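Local coordinates for protein Sqt1 (Chaetomium thermophilum, PDB 4ZOY) that probably acts as a dedicated WD40-repeat chaperone that captures a nascent ribosomal protein during its translation, in support of ribosome biogenesis, at residues P147-D152 / G196-D201; E373-K378 / C398-V403. All blocks are in the same frame, centred on the assembly; numbering follows the deposited sequence.

Interaction 1 of 2, residues P147-D152 / G196-D201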
ATOM      1  N   PRO A 147      -7.099   5.271  -1.191  1.00 15.18           N
ATOM      2  CA  PRO A 147      -7.797   6.532  -1.455  1.00 13.96           C
ATOM      3  C   PRO A 147      -7.644   6.936  -2.917  1.00 13.70           C
ATOM      4  O   PRO A 147      -6.599   6.722  -3.529  1.00 14.20           O
ATOM      5  CB  PRO A 147      -7.099   7.527  -0.520  1.00 15.18           C
ATOM      6  CG  PRO A 147      -5.693   6.975  -0.385  1.00 15.62           C
ATOM      7  CD  PRO A 147      -5.873   5.468  -0.392  1.00 14.83           C
ATOM      8  N   CYS A 148      -8.697   7.522  -3.468  1.00 14.94           N
ATOM      9  CA  CYS A 148      -8.700   7.990  -4.835  1.00 15.05           C
ATOM     10  C   CYS A 148      -7.844   9.243  -4.994  1.00 13.84           C
ATOM     11  O   CYS A 148      -8.077  10.223  -4.307  1.00 14.85           O
ATOM     12  CB  CYS A 148     -10.127   8.268  -5.211  1.00 12.85           C
ATOM     13  SG  CYS A 148     -10.296   8.836  -6.937  1.00 60.59           S
ATOM     14  N   PRO A 149      -6.862   9.225  -5.913  1.00 12.69           N
ATOM     15  CA  PRO A 149      -6.031  10.418  -6.112  1.00 12.94           C
ATOM     16  C   PRO A 149      -6.618  11.471  -7.070  1.00 18.59           C
ATOM     17  O   PRO A 149      -5.944  12.478  -7.313  1.00 23.40           O
ATOM     18  CB  PRO A 149      -4.745   9.843  -6.717  1.00 14.94           C
ATOM     19  CG  PRO A 149      -5.234   8.667  -7.519  1.00 15.07           C
ATOM     20  CD  PRO A 149      -6.386   8.077  -6.701  1.00 14.99           C
ATOM     21  N   SER A 150      -7.808  11.251  -7.622  1.00 14.09           N
ATOM     22  CA  SER A 150      -8.414  12.256  -8.522  1.00 15.62           C
ATOM     23  C   SER A 150      -8.725  13.540  -7.772  1.00 21.19           C
ATOM     24  O   SER A 150      -9.459  13.515  -6.788  1.00 19.82           O
ATOM     25  CB  SER A 150      -9.697  11.744  -9.159  1.00 16.36           C
ATOM     26  OG  SER A 150     -10.317  12.804  -9.907  1.00 18.78           O
ATOM     27  N   PRO A 151      -8.203  14.674  -8.256  1.00 22.97           N
ATOM     28  CA  PRO A 151      -8.564  15.929  -7.590  1.00 26.04           C
ATOM     29  C   PRO A 151     -10.048  16.247  -7.786  1.00 22.51           C
ATOM     30  O   PRO A 151     -10.623  17.009  -7.013  1.00 26.43           O
ATOM     31  CB  PRO A 151      -7.672  16.962  -8.281  1.00 29.09           C
ATOM     32  CG  PRO A 151      -7.410  16.379  -9.631  1.00 29.58           C
ATOM     33  CD  PRO A 151      -7.317  14.888  -9.415  1.00 22.91           C
ATOM     34  N   ASP A 152     -10.657  15.618  -8.779  1.00 20.11           N
ATOM     35  CA  ASP A 152     -12.058  15.848  -9.104  1.00 19.36           C
ATOM     36  C   ASP A 152     -13.017  15.174  -8.121  1.00 15.83           C
ATOM     37  O   ASP A 152     -14.201  15.539  -8.045  1.00 16.44           O
ATOM     38  CB  ASP A 152     -12.335  15.366 -10.523  1.00 21.25           C
ATOM     39  CG  ASP A 152     -11.642  16.224 -11.565  1.00 25.50           C
ATOM     40  OD1 ASP A 152     -11.106  17.294 -11.199  1.00 29.55           O
ATOM     41  OD2 ASP A 152     -11.627  15.826 -12.743  1.00 28.22           O
ATOM     42  N   GLY A 196      -5.366  -3.554  -4.538  1.00 13.06           N
ATOM     43  CA  GLY A 196      -5.927  -2.563  -5.441  1.00 12.67           C
ATOM     44  C   GLY A 196      -5.023  -1.364  -5.599  1.00 13.44           C
ATOM     45  O   GLY A 196      -4.274  -1.011  -4.690  1.00 16.07           O
ATOM     46  N   ALA A 197      -5.098  -0.728  -6.764  1.00 12.88           N
ATOM     47  CA  ALA A 197      -4.331   0.473  -7.042  1.00 12.10           C
ATOM     48  C   ALA A 197      -5.073   1.342  -8.029  1.00 13.72           C
ATOM     49  O   ALA A 197      -5.580   0.864  -9.040  1.00 14.74           O
ATOM     50  CB  ALA A 197      -2.945   0.124  -7.573  1.00 16.42           C
ATOM     51  N   TRP A 198      -5.112   2.630  -7.738  1.00 13.24           N
ATOM     52  CA  TRP A 198      -5.701   3.573  -8.679  1.00 14.45           C
ATOM     53  C   TRP A 198      -4.703   3.981  -9.738  1.00 13.85           C
ATOM     54  O   TRP A 198      -3.500   4.028  -9.480  1.00 15.50           O
ATOM     55  CB  TRP A 198      -6.168   4.830  -7.958  1.00 15.62           C
ATOM     56  CG  TRP A 198      -7.310   4.655  -6.984  1.00 13.90           C
ATOM     57  CD1 TRP A 198      -7.221   4.320  -5.658  1.00 14.78           C
ATOM     58  CD2 TRP A 198      -8.699   4.888  -7.244  1.00 13.33           C
ATOM     59  NE1 TRP A 198      -8.475   4.286  -5.090  1.00 14.19           N
ATOM     60  CE2 TRP A 198      -9.399   4.634  -6.046  1.00 14.22           C
ATOM     61  CE3 TRP A 198      -9.423   5.254  -8.387  1.00 14.25           C
ATOM     62  CZ2 TRP A 198     -10.788   4.759  -5.954  1.00 14.26           C
ATOM     63  CZ3 TRP A 198     -10.796   5.375  -8.292  1.00 15.39           C
ATOM     64  CH2 TRP A 198     -11.465   5.129  -7.086  1.00 16.44           C
ATOM     65  N   SER A 199      -5.201   4.329 -10.918  1.00 14.72           N
ATOM     66  CA  SER A 199      -4.372   5.081 -11.850  1.00 14.50           C
ATOM     67  C   SER A 199      -4.092   6.476 -11.271  1.00 15.65           C
ATOM     68  O   SER A 199      -4.872   6.978 -10.465  1.00 15.65           O
ATOM     69  CB  SER A 199      -5.054   5.182 -13.221  1.00 16.00           C
ATOM     70  OG  SER A 199      -6.319   5.848 -13.135  1.00 15.61           O
ATOM     71  N   PRO A 200      -2.988   7.111 -11.678  1.00 16.04           N
ATOM     72  CA  PRO A 200      -2.646   8.429 -11.125  1.00 16.62           C
ATOM     73  C   PRO A 200      -3.725   9.494 -11.330  1.00 16.30           C
ATOM     74  O   PRO A 200      -3.840  10.376 -10.470  1.00 19.47           O
ATOM     75  CB  PRO A 200      -1.360   8.798 -11.877  1.00 20.43           C
ATOM     76  CG  PRO A 200      -0.731   7.456 -12.171  1.00 22.73           C
ATOM     77  CD  PRO A 200      -1.895   6.557 -12.501  1.00 15.75           C
ATOM     78  N   ASP A 201      -4.511   9.416 -12.402  1.00 14.64           N
ATOM     79  CA  ASP A 201      -5.591  10.389 -12.573  1.00 15.71           C
ATOM     80  C   ASP A 201      -6.841  10.027 -11.766  1.00 16.90           C
ATOM     81  O   ASP A 201      -7.828  10.760 -11.776  1.00 16.93           O
ATOM     82  CB  ASP A 201      -5.946  10.580 -14.061  1.00 16.31           C
ATOM     83  CG  ASP A 201      -6.503   9.332 -14.728  1.00 16.61           C
ATOM     84  OD1 ASP A 201      -6.808   8.324 -14.061  1.00 15.65           O
ATOM     85  OD2 ASP A 201      -6.649   9.364 -15.979  1.00 19.34           O
TER
HETATM   86  O   HOH W   1      -4.818  12.736 -10.006  1.00 31.65           O
HETATM   87  O   HOH W   2      -9.192  12.868 -12.354  1.00 23.47           O
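Cys-148 packs over one face of the Trp-198 indole, the tightly packed part of the contact between 147-152 and 196-201. Its CA stands over the five-membered ring, 3.7 Å from the centroid, in a CH-pi contact. With SG anti to the backbone N (chi1 -179°), the sulfur runs on across the same face and settles over the six-membered ring, 3.8 Å from that centroid, as a sulfur-aromatic contact. The thiol also accepts from the backbone N of Ser-150, so one atom serves both the ring and its own turn. Ahead of the cysteine, the indole NE1 hydrogen bonds to the carbonyl of Ala-146; behind it, Pro-149 brings CD to within 3.5 Å of Trp-198 CB.

Beyond Trp-198 the direct contacts are fewer, Pro-149 CG on Ser-199 O and Ser-150 CB on Asp-201 O, and two waters join the segments. One donates to both Pro-149 O and Pro-200 O, the latter at 2.6 Å, while the second joins Ser-150 OG to Asp-201 O. Ser-150 OG closes an ST turn with Asp-152 N. No direct hydrogen bond crosses between the segments, which implies that neighbouring propeller blades are joined here by ring-face contacts round Trp-198 and by bridging water round Ser-150 and Asp-201.

Interaction 2 of 2, residues E373-K378 / C398-V403; sequences EDPVVK and CGMDGV
Three backbone hydrogen bonds join 373-378 to 398-403. Met-400 N donates a hydrogen bond to Pro-375 O at 2.9 Å, in the carbonyl plane, and Cys-398 N does the same to Lys-378 O at 3.0 Å. Between them Val-377 N reaches Cys-398 O at 2.9 Å, tilted 18° from the carbonyl plane. The register slips by one residue here: Val-377 and Lys-378 both face Cys-398, a classic beta bulge, next to the non-hydrogen-bonded pair of Val-376 and Gly-399.

Around this ladder the side chains close in. Cys-398 SG, placed between its backbone N and carbonyl carbon (chi1 73°), meets Lys-378 CB at 3.9 Å and lies near Val-377 CB. The lysine stretches away to Phe-460, where NZ bonds to the carbonyl and the ammonium makes a cation-pi contact. Met-400 bends at chi2 and chi3; its CB rests on Pro-375 CD, and its CG on Val-377 CG2 at 3.8 Å.

At the turn, Asp-374 OD2 approaches Asp-401 CB to 3.2 Å, yet the two carboxylates find separate partners: Asp-374 bonds to Gln-452, whereas Asp-401 takes His-371 on OD1 and a salt bridge from Arg-405 on OD2. Asp-401 OD1 also accepts from Val-403 N, from above the carboxylate plane, making an Asx turn that overlaps the end of the type I turn from Gly-399 to Gly-402. An aspartate in the tight turn between the second and third strands of a blade, bonded to a histidine from the loop before the first, is characteristic of the WD40 beta-propeller.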
ATOM      1  N   GLU A 373      16.230 -14.438   3.764  1.00 20.75           N
ATOM      2  CA  GLU A 373      15.309 -15.361   3.112  1.00 21.22           C
ATOM      3  C   GLU A 373      13.892 -15.195   3.655  1.00 22.58           C
ATOM      4  O   GLU A 373      13.049 -16.082   3.495  1.00 24.16           O
ATOM      5  CB  GLU A 373      15.781 -16.812   3.273  1.00 25.02           C
ATOM      6  CG  GLU A 373      17.022 -17.161   2.438  1.00 30.25           C
ATOM      7  CD  GLU A 373      18.281 -16.447   2.901  1.00 40.21           C
ATOM      8  OE1 GLU A 373      18.698 -16.671   4.061  1.00 43.38           O
ATOM      9  OE2 GLU A 373      18.856 -15.662   2.111  1.00 42.49           O
ATOM     10  N   ASP A 374      13.636 -14.054   4.292  1.00 20.38           N
ATOM     11  CA  ASP A 374      12.323 -13.739   4.844  1.00 20.43           C
ATOM     12  C   ASP A 374      11.543 -12.870   3.864  1.00 18.90           C
ATOM     13  O   ASP A 374      12.141 -12.130   3.090  1.00 19.93           O
ATOM     14  CB  ASP A 374      12.453 -13.015   6.190  1.00 19.48           C
ATOM     15  CG  ASP A 374      13.255 -13.810   7.209  1.00 23.61           C
ATOM     16  OD1 ASP A 374      12.755 -14.861   7.654  1.00 30.49           O
ATOM     17  OD2 ASP A 374      14.374 -13.372   7.566  1.00 27.42           O
ATOM     18  N   PRO A 375      10.208 -12.953   3.896  1.00 15.86           N
ATOM     19  CA  PRO A 375       9.389 -12.168   2.957  1.00 17.47           C
ATOM     20  C   PRO A 375       9.657 -10.665   2.930  1.00 18.57           C
ATOM     21  O   PRO A 375       9.760 -10.007   3.967  1.00 16.06           O
ATOM     22  CB  PRO A 375       7.967 -12.426   3.450  1.00 18.36           C
ATOM     23  CG  PRO A 375       8.030 -13.821   3.966  1.00 18.83           C
ATOM     24  CD  PRO A 375       9.413 -14.001   4.562  1.00 17.74           C
ATOM     25  N   VAL A 376       9.788 -10.129   1.722  1.00 15.14           N
ATOM     26  CA  VAL A 376       9.756  -8.692   1.523  1.00 15.71           C
ATOM     27  C   VAL A 376       8.291  -8.300   1.487  1.00 18.44           C
ATOM     28  O   VAL A 376       7.550  -8.711   0.597  1.00 22.97           O
ATOM     29  CB  VAL A 376      10.448  -8.264   0.221  1.00 13.81           C
ATOM     30  CG1 VAL A 376      10.474  -6.741   0.114  1.00 17.27           C
ATOM     31  CG2 VAL A 376      11.858  -8.814   0.155  1.00 17.28           C
ATOM     32  N   VAL A 377       7.871  -7.532   2.477  1.00 13.85           N
ATOM     33  CA  VAL A 377       6.467  -7.233   2.692  1.00 13.66           C
ATOM     34  C   VAL A 377       6.001  -6.019   1.884  1.00 13.89           C
ATOM     35  O   VAL A 377       4.886  -6.002   1.329  1.00 15.01           O
ATOM     36  CB  VAL A 377       6.211  -7.011   4.193  1.00 15.08           C
ATOM     37  CG1 VAL A 377       4.814  -6.470   4.446  1.00 17.50           C
ATOM     38  CG2 VAL A 377       6.443  -8.329   4.960  1.00 15.53           C
ATOM     39  N   LYS A 378       6.849  -4.998   1.821  1.00 13.34           N
ATOM     40  CA  LYS A 378       6.497  -3.758   1.148  1.00 12.87           C
ATOM     41  C   LYS A 378       7.717  -3.089   0.574  1.00 12.54           C
ATOM     42  O   LYS A 378       8.760  -3.037   1.221  1.00 13.60           O
ATOM     43  CB  LYS A 378       5.797  -2.808   2.130  1.00 13.29           C
ATOM     44  CG  LYS A 378       5.424  -1.456   1.522  1.00 14.50           C
ATOM     45  CD  LYS A 378       4.640  -0.602   2.508  1.00 16.49           C
ATOM     46  CE  LYS A 378       4.435   0.810   1.978  1.00 18.43           C
ATOM     47  NZ  LYS A 378       3.396   1.547   2.757  1.00 19.43           N
ATOM     48  N   CYS A 398      10.596  -3.156   3.594  1.00 13.41           N
ATOM     49  CA  CYS A 398      10.565  -3.780   4.918  1.00 12.13           C
ATOM     50  C   CYS A 398      10.285  -5.256   4.758  1.00 13.58           C
ATOM     51  O   CYS A 398       9.740  -5.690   3.745  1.00 13.77           O
ATOM     52  CB  CYS A 398       9.525  -3.105   5.827  1.00 12.90           C
ATOM     53  SG  CYS A 398       7.796  -3.486   5.423  1.00 13.78           S
ATOM     54  N   GLY A 399      10.677  -6.042   5.754  1.00 14.67           N
ATOM     55  CA  GLY A 399      10.582  -7.478   5.622  1.00 15.90           C
ATOM     56  C   GLY A 399      10.336  -8.197   6.921  1.00 14.57           C
ATOM     57  O   GLY A 399      10.416  -7.620   8.014  1.00 14.60           O
ATOM     58  N   MET A 400      10.043  -9.481   6.789  1.00 14.88           N
ATOM     59  CA  MET A 400       9.811 -10.313   7.953  1.00 14.35           C
ATOM     60  C   MET A 400      11.107 -10.677   8.666  1.00 18.57           C
ATOM     61  O   MET A 400      11.082 -11.412   9.653  1.00 18.19           O
ATOM     62  CB  MET A 400       9.044 -11.567   7.553  1.00 16.44           C
ATOM     63  CG  MET A 400       7.612 -11.276   7.138  1.00 17.79           C
ATOM     64  SD  MET A 400       6.638 -10.527   8.464  1.00 18.29           S
ATOM     65  CE  MET A 400       6.435 -11.900   9.586  1.00 23.54           C
ATOM     66  N   ASP A 401      12.232 -10.153   8.192  1.00 15.46           N
ATOM     67  CA  ASP A 401      13.471 -10.270   8.951  1.00 15.21           C
ATOM     68  C   ASP A 401      13.518  -9.218  10.062  1.00 15.52           C
ATOM     69  O   ASP A 401      14.432  -9.213  10.876  1.00 16.47           O
ATOM     70  CB  ASP A 401      14.704 -10.174   8.024  1.00 14.61           C
ATOM     71  CG  ASP A 401      14.805  -8.854   7.279  1.00 14.35           C
ATOM     72  OD1 ASP A 401      13.828  -8.080   7.265  1.00 15.02           O
ATOM     73  OD2 ASP A 401      15.888  -8.620   6.714  1.00 17.04           O
ATOM     74  N   GLY A 402      12.525  -8.334  10.095  1.00 15.45           N
ATOM     75  CA  GLY A 402      12.447  -7.315  11.124  1.00 17.70           C
ATOM     76  C   GLY A 402      13.223  -6.050  10.812  1.00 14.84           C
ATOM     77  O   GLY A 402      13.392  -5.201  11.687  1.00 14.23           O
ATOM     78  N   VAL A 403      13.667  -5.910   9.565  1.00 15.17           N
ATOM     79  CA  VAL A 403      14.514  -4.783   9.182  1.00 14.39           C
ATOM     80  C   VAL A 403      13.842  -3.924   8.111  1.00 13.59           C
ATOM     81  O   VAL A 403      13.084  -4.430   7.275  1.00 15.27           O
ATOM     82  CB  VAL A 403      15.886  -5.275   8.677  1.00 15.20           C
ATOM     83  CG1 VAL A 403      16.831  -4.113   8.447  1.00 15.88           C
ATOM     84  CG2 VAL A 403      16.497  -6.248   9.700  1.00 17.08           C
TER

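How the interactions relate
From the N terminus, interaction 1 comes first: the chain leaves strand 142-147, completes the rest of that four-stranded sheet, and returns on strand 193-198, the first of the next sheet, so the contact closes a loop between successive blades. Interaction 2 follows in series, neither crossing nor enclosed by the first. It closes a shorter excursion inside a single blade, from strand 376-381 to its antiparallel neighbour 394-399. The centres lie about 28 Å apart, on opposite sides of the chain's centre, and the nearest atoms of the two contacts about 11 Å. One therefore joins blade to blade, the other strand to strand within a blade.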